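Local atomic coordinates of myosin-2 (Saccharomyces cerevisiae, PDB entry 6IXO), a protein that carries organelles and vesicles along actin cables as a class V myosin motor, gripping cargo receptors through its globular tail, the domain described here. Residues Arg296-Gly308 and Glu331-Ile345. Sequence-based numbering, arbitrary orientation.
Sequences RKYTIEDIDILRG and ESPIPQEILRYVADI. With SO4 (sulfate ion), chain E.
The ring of Y341 is sandwiched between two isoleucine methyls, I300 CD1 from across the contact and I345 CD1 from its own helix, on opposite faces. I300 CD1 makes a CH-pi contact 3.6 Å from the Y341 ring centroid, while I303 CB and CG2 come up at the ring edge. With CG anti to the backbone N (chi1 -178°), Y341 extends toward helix 300-308, where its OH donates a 2.6 Å hydrogen bond to the syn lone pair of D304 OD1; methyls and carboxylate together should limit rotation of the ring. I345 CG2 lies over one face of the R307 guanidinium. I338 CG2 packs 3.9 Å from I303 CG1, and V342 CG2 meets I303 CG2. At the loop end, Y298 OH donates to S332 O (2.7 Å), with P335 CD at the ring edge. The turn 296-299 is braced by D302 OD2, which accepts from R296 NE, Y298 N and T299 N. T299 OG1 in turn accepts from D302 N, completing a capping box. Helix 315-323 packs against both segments, touching R307 and V342. The helices, crossing at -41°, belong to the small helical cluster at one end of the elongated, all-helical globular tail.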
loop_
_atom_site.group_PDB
_atom_site.type_symbol
_atom_site.label_atom_id
_atom_site.label_comp_id
_atom_site.label_asym_id
_atom_site.label_seq_id
_atom_site.Cartn_x
_atom_site.Cartn_y
_atom_site.Cartn_z
ATOM N N ARG A 296 14.360 -34.977 6.688
ATOM C CA ARG A 296 14.096 -36.400 6.752
ATOM C C ARG A 296 12.767 -36.629 7.439
ATOM O O ARG A 296 12.445 -35.980 8.442
ATOM C CB ARG A 296 15.217 -37.105 7.494
ATOM C CG ARG A 296 15.487 -38.503 6.993
ATOM C CD ARG A 296 16.578 -39.165 7.799
ATOM N NE ARG A 296 16.184 -39.390 9.177
ATOM C CZ ARG A 296 16.982 -39.905 10.110
ATOM N NH1 ARG A 296 18.225 -40.271 9.793
ATOM N NH2 ARG A 296 16.537 -40.066 11.356
ATOM N N LYS A 297 12.007 -37.551 6.874
ATOM C CA LYS A 297 10.677 -37.891 7.351
ATOM C C LYS A 297 10.575 -39.415 7.514
ATOM O O LYS A 297 9.655 -40.018 6.976
ATOM C CB LYS A 297 9.624 -37.381 6.358
ATOM C CG LYS A 297 9.502 -35.831 6.334
ATOM C CD LYS A 297 8.701 -35.294 5.150
ATOM C CE LYS A 297 9.448 -35.501 3.833
ATOM N NZ LYS A 297 10.482 -34.434 3.650
ATOM N N TYR A 298 11.503 -40.031 8.251
ATOM C CA TYR A 298 11.563 -41.496 8.286
ATOM C C TYR A 298 11.378 -42.125 9.662
ATOM O O TYR A 298 10.926 -43.257 9.763
ATOM C CB TYR A 298 12.881 -41.952 7.665
ATOM C CG TYR A 298 12.898 -41.682 6.174
ATOM C CD1 TYR A 298 11.764 -41.911 5.390
ATOM C CD2 TYR A 298 14.019 -41.157 5.552
ATOM C CE1 TYR A 298 11.768 -41.647 4.023
ATOM C CE2 TYR A 298 14.018 -40.877 4.197
ATOM C CZ TYR A 298 12.906 -41.133 3.439
ATOM O OH TYR A 298 12.951 -40.863 2.095
ATOM N N THR A 299 11.713 -41.399 10.721
ATOM C CA THR A 299 11.530 -41.916 12.068
ATOM C C THR A 299 10.527 -41.075 12.862
ATOM O O THR A 299 10.255 -39.909 12.525
ATOM C CB THR A 299 12.850 -41.943 12.842
ATOM O OG1 THR A 299 13.192 -40.606 13.239
ATOM C CG2 THR A 299 13.974 -42.534 11.985
ATOM N N ILE A 300 9.980 -41.681 13.907
ATOM C CA ILE A 300 9.140 -40.970 14.860
ATOM C C ILE A 300 9.787 -39.668 15.327
ATOM O O ILE A 300 9.171 -38.588 15.297
ATOM C CB ILE A 300 8.848 -41.859 16.084
ATOM C CG1 ILE A 300 7.942 -43.027 15.684
ATOM C CG2 ILE A 300 8.239 -41.036 17.220
ATOM C CD1 ILE A 300 6.630 -42.600 15.068
ATOM N N GLU A 301 11.044 -39.760 15.737
ATOM C CA GLU A 301 11.749 -38.571 16.193
ATOM C C GLU A 301 11.854 -37.503 15.103
ATOM O O GLU A 301 11.777 -36.296 15.395
ATOM C CB GLU A 301 13.139 -38.933 16.692
ATOM C CG GLU A 301 13.773 -37.798 17.457
ATOM C CD GLU A 301 15.233 -38.033 17.724
ATOM O OE1 GLU A 301 15.730 -39.123 17.365
ATOM O OE2 GLU A 301 15.882 -37.128 18.288
ATOM N N ASP A 302 12.037 -37.939 13.857
ATOM C CA ASP A 302 12.025 -37.017 12.718
ATOM C C ASP A 302 10.748 -36.192 12.727
ATOM O O ASP A 302 10.748 -34.971 12.472
ATOM C CB ASP A 302 12.119 -37.771 11.385
ATOM C CG ASP A 302 13.528 -38.261 11.065
ATOM O OD1 ASP A 302 14.505 -37.796 11.688
ATOM O OD2 ASP A 302 13.646 -39.109 10.156
ATOM N N ILE A 303 9.646 -36.873 12.999
ATOM C CA ILE A 303 8.357 -36.202 12.966
ATOM C C ILE A 303 8.227 -35.282 14.180
ATOM O O ILE A 303 7.728 -34.175 14.047
ATOM C CB ILE A 303 7.200 -37.226 12.886
ATOM C CG1 ILE A 303 7.277 -37.992 11.552
ATOM C CG2 ILE A 303 5.862 -36.540 12.998
ATOM C CD1 ILE A 303 7.292 -37.070 10.296
ATOM N N ASP A 304 8.706 -35.702 15.348
ATOM C CA ASP A 304 8.647 -34.817 16.508
ATOM C C ASP A 304 9.506 -33.575 16.283
ATOM O O ASP A 304 9.123 -32.471 16.679
ATOM C CB ASP A 304 9.078 -35.533 17.792
ATOM C CG ASP A 304 8.096 -36.617 18.222
ATOM O OD1 ASP A 304 6.900 -36.502 17.877
ATOM O OD2 ASP A 304 8.520 -37.581 18.901
ATOM N N ILE A 305 10.654 -33.742 15.634
ATOM C CA ILE A 305 11.518 -32.600 15.337
ATOM C C ILE A 305 10.866 -31.663 14.297
ATOM O O ILE A 305 10.895 -30.434 14.436
ATOM C CB ILE A 305 12.901 -33.068 14.835
ATOM C CG1 ILE A 305 13.647 -33.807 15.947
ATOM C CG2 ILE A 305 13.742 -31.895 14.352
ATOM C CD1 ILE A 305 14.797 -34.670 15.436
ATOM N N LEU A 306 10.286 -32.265 13.264
ATOM C CA LEU A 306 9.600 -31.534 12.208
ATOM C C LEU A 306 8.480 -30.663 12.794
ATOM O O LEU A 306 8.258 -29.530 12.366
ATOM C CB LEU A 306 9.042 -32.516 11.177
ATOM C CG LEU A 306 8.126 -31.960 10.091
ATOM C CD1 LEU A 306 8.936 -31.073 9.160
ATOM C CD2 LEU A 306 7.484 -33.096 9.315
ATOM N N ARG A 307 7.789 -31.184 13.801
ATOM C CA ARG A 307 6.722 -30.408 14.431
ATOM C C ARG A 307 7.236 -29.140 15.098
ATOM O O ARG A 307 6.578 -28.100 15.032
ATOM C CB ARG A 307 5.985 -31.252 15.450
ATOM C CG ARG A 307 5.214 -32.383 14.829
ATOM C CD ARG A 307 4.639 -33.273 15.922
ATOM N NE ARG A 307 3.683 -32.544 16.752
ATOM C CZ ARG A 307 3.208 -33.002 17.910
ATOM N NH1 ARG A 307 3.610 -34.178 18.372
ATOM N NH2 ARG A 307 2.339 -32.281 18.605
ATOM N N GLY A 308 8.401 -29.222 15.745
ATOM C CA GLY A 308 9.022 -28.042 16.332
ATOM C C GLY A 308 9.546 -27.069 15.291
ATOM O O GLY A 308 9.494 -25.847 15.489
ATOM N N GLU A 331 14.587 -42.881 -3.850
ATOM C CA GLU A 331 14.343 -42.255 -2.529
ATOM C C GLU A 331 13.473 -43.200 -1.683
ATOM O O GLU A 331 12.555 -43.811 -2.211
ATOM C CB GLU A 331 13.657 -40.866 -2.676
ATOM C CG GLU A 331 13.300 -40.230 -1.341
ATOM C CD GLU A 331 12.622 -38.870 -1.502
ATOM O OE1 GLU A 331 12.300 -38.472 -2.657
ATOM O OE2 GLU A 331 12.411 -38.201 -0.466
ATOM N N SER A 332 13.776 -43.368 -0.395
ATOM C CA SER A 332 13.002 -44.310 0.433
ATOM C C SER A 332 11.579 -43.806 0.631
ATOM O O SER A 332 11.373 -42.622 0.885
ATOM C CB SER A 332 13.658 -44.514 1.791
ATOM O OG SER A 332 14.978 -45.002 1.624
ATOM N N PRO A 333 10.575 -44.699 0.537
ATOM C CA PRO A 333 9.191 -44.249 0.796
ATOM C C PRO A 333 9.026 -43.794 2.243
ATOM O O PRO A 333 9.750 -44.279 3.111
ATOM C CB PRO A 333 8.345 -45.526 0.550
ATOM C CG PRO A 333 9.224 -46.480 -0.041
ATOM C CD PRO A 333 10.647 -46.157 0.363
ATOM N N ILE A 334 8.094 -42.892 2.515
ATOM C CA ILE A 334 7.748 -42.571 3.899
ATOM C C ILE A 334 7.058 -43.781 4.543
ATOM O O ILE A 334 6.014 -44.192 4.063
ATOM C CB ILE A 334 6.830 -41.356 3.976
ATOM C CG1 ILE A 334 7.579 -40.135 3.432
ATOM C CG2 ILE A 334 6.433 -41.077 5.422
ATOM C CD1 ILE A 334 6.739 -38.894 3.311
ATOM N N PRO A 335 7.630 -44.336 5.628
ATOM C CA PRO A 335 7.084 -45.582 6.189
ATOM C C PRO A 335 5.659 -45.437 6.703
ATOM O O PRO A 335 5.261 -44.348 7.123
ATOM C CB PRO A 335 8.037 -45.907 7.352
ATOM C CG PRO A 335 9.280 -45.151 7.058
ATOM C CD PRO A 335 8.826 -43.889 6.364
ATOM N N GLN A 336 4.915 -46.548 6.697
ATOM C CA GLN A 336 3.520 -46.539 7.116
ATOM C C GLN A 336 3.427 -46.125 8.567
ATOM O O GLN A 336 2.544 -45.347 8.943
ATOM C CB GLN A 336 2.882 -47.915 6.902
ATOM C CG GLN A 336 2.844 -48.294 5.440
ATOM C CD GLN A 336 2.141 -47.227 4.620
ATOM O OE1 GLN A 336 0.974 -46.944 4.852
ATOM N NE2 GLN A 336 2.857 -46.611 3.680
ATOM N N GLU A 337 4.359 -46.653 9.359
ATOM C CA GLU A 337 4.533 -46.299 10.762
ATOM C C GLU A 337 4.501 -44.766 10.966
ATOM O O GLU A 337 3.888 -44.252 11.904
ATOM C CB GLU A 337 5.853 -46.881 11.281
ATOM C CG GLU A 337 6.125 -48.355 10.860
ATOM C CD GLU A 337 6.948 -48.512 9.564
ATOM O OE1 GLU A 337 6.416 -49.045 8.559
ATOM O OE2 GLU A 337 8.141 -48.129 9.562
ATOM N N ILE A 338 5.148 -44.032 10.073
ATOM C CA ILE A 338 5.214 -42.588 10.241
ATOM C C ILE A 338 3.884 -41.950 9.807
ATOM O O ILE A 338 3.392 -41.034 10.471
ATOM C CB ILE A 338 6.428 -41.995 9.481
ATOM C CG1 ILE A 338 7.641 -41.848 10.419
ATOM C CG2 ILE A 338 6.106 -40.598 8.917
ATOM C CD1 ILE A 338 7.999 -43.037 11.295
ATOM N N LEU A 339 3.271 -42.464 8.740
ATOM C CA LEU A 339 1.982 -41.928 8.299
ATOM C C LEU A 339 0.909 -42.132 9.370
ATOM O O LEU A 339 0.074 -41.259 9.598
ATOM C CB LEU A 339 1.535 -42.566 6.974
ATOM C CG LEU A 339 2.321 -42.219 5.694
ATOM C CD1 LEU A 339 1.789 -42.987 4.488
ATOM C CD2 LEU A 339 2.296 -40.706 5.400
ATOM N N ARG A 340 0.929 -43.269 10.056
ATOM C CA ARG A 340 -0.095 -43.493 11.068
ATOM C C ARG A 340 0.235 -42.689 12.319
ATOM O O ARG A 340 -0.665 -42.256 13.031
ATOM C CB ARG A 340 -0.263 -44.997 11.384
ATOM C CG ARG A 340 0.751 -45.639 12.315
ATOM C CD ARG A 340 0.398 -47.145 12.537
ATOM N NE ARG A 340 -0.135 -47.729 11.306
ATOM C CZ ARG A 340 0.525 -48.571 10.513
ATOM N NH1 ARG A 340 1.748 -48.981 10.831
ATOM N NH2 ARG A 340 -0.050 -49.018 9.402
ATOM N N TYR A 341 1.518 -42.467 12.582
ATOM C CA TYR A 341 1.902 -41.611 13.696
ATOM C C TYR A 341 1.339 -40.205 13.511
ATOM O O TYR A 341 0.751 -39.617 14.429
ATOM C CB TYR A 341 3.414 -41.547 13.827
ATOM C CG TYR A 341 3.897 -40.705 14.991
ATOM C CD1 TYR A 341 3.497 -40.988 16.287
ATOM C CD2 TYR A 341 4.779 -39.652 14.797
ATOM C CE1 TYR A 341 3.949 -40.234 17.359
ATOM C CE2 TYR A 341 5.240 -38.890 15.865
ATOM C CZ TYR A 341 4.818 -39.188 17.145
ATOM O OH TYR A 341 5.262 -38.445 18.219
ATOM N N VAL A 342 1.530 -39.668 12.313
ATOM C CA VAL A 342 1.020 -38.346 11.992
ATOM C C VAL A 342 -0.511 -38.302 12.082
ATOM O O VAL A 342 -1.067 -37.388 12.689
ATOM C CB VAL A 342 1.464 -37.918 10.600
ATOM C CG1 VAL A 342 0.690 -36.700 10.157
ATOM C CG2 VAL A 342 2.964 -37.654 10.592
ATOM N N ALA A 343 -1.177 -39.297 11.492
ATOM C CA ALA A 343 -2.644 -39.357 11.484
ATOM C C ALA A 343 -3.189 -39.436 12.906
ATOM O O ALA A 343 -4.244 -38.880 13.215
ATOM C CB ALA A 343 -3.133 -40.546 10.659
ATOM N N ASP A 344 -2.451 -40.118 13.773
ATOM C CA ASP A 344 -2.827 -40.201 15.174
ATOM C C ASP A 344 -2.600 -38.878 15.906
ATOM O O ASP A 344 -3.358 -38.548 16.819
ATOM C CB ASP A 344 -2.073 -41.339 15.863
ATOM C CG ASP A 344 -2.648 -42.701 15.513
ATOM O OD1 ASP A 344 -3.882 -42.780 15.313
ATOM O OD2 ASP A 344 -1.873 -43.684 15.424
ATOM N N ILE A 345 -1.578 -38.113 15.515
ATOM C CA ILE A 345 -1.384 -36.809 16.142
ATOM C C ILE A 345 -2.545 -35.900 15.761
ATOM O O ILE A 345 -3.028 -35.102 16.577
ATOM C CB ILE A 345 -0.051 -36.159 15.752
ATOM C CG1 ILE A 345 1.092 -36.887 16.450
ATOM C CG2 ILE A 345 -0.035 -34.672 16.141
ATOM C CD1 ILE A 345 2.454 -36.390 16.074
HETATM S S SO4 E . 19.148 -41.610 13.166
HETATM O O1 SO4 E . 17.735 -41.785 13.489
HETATM O O2 SO4 E . 19.843 -42.886 13.309
HETATM O O3 SO4 E . 19.273 -41.129 11.795
HETATM O O4 SO4 E . 19.736 -40.627 14.070
#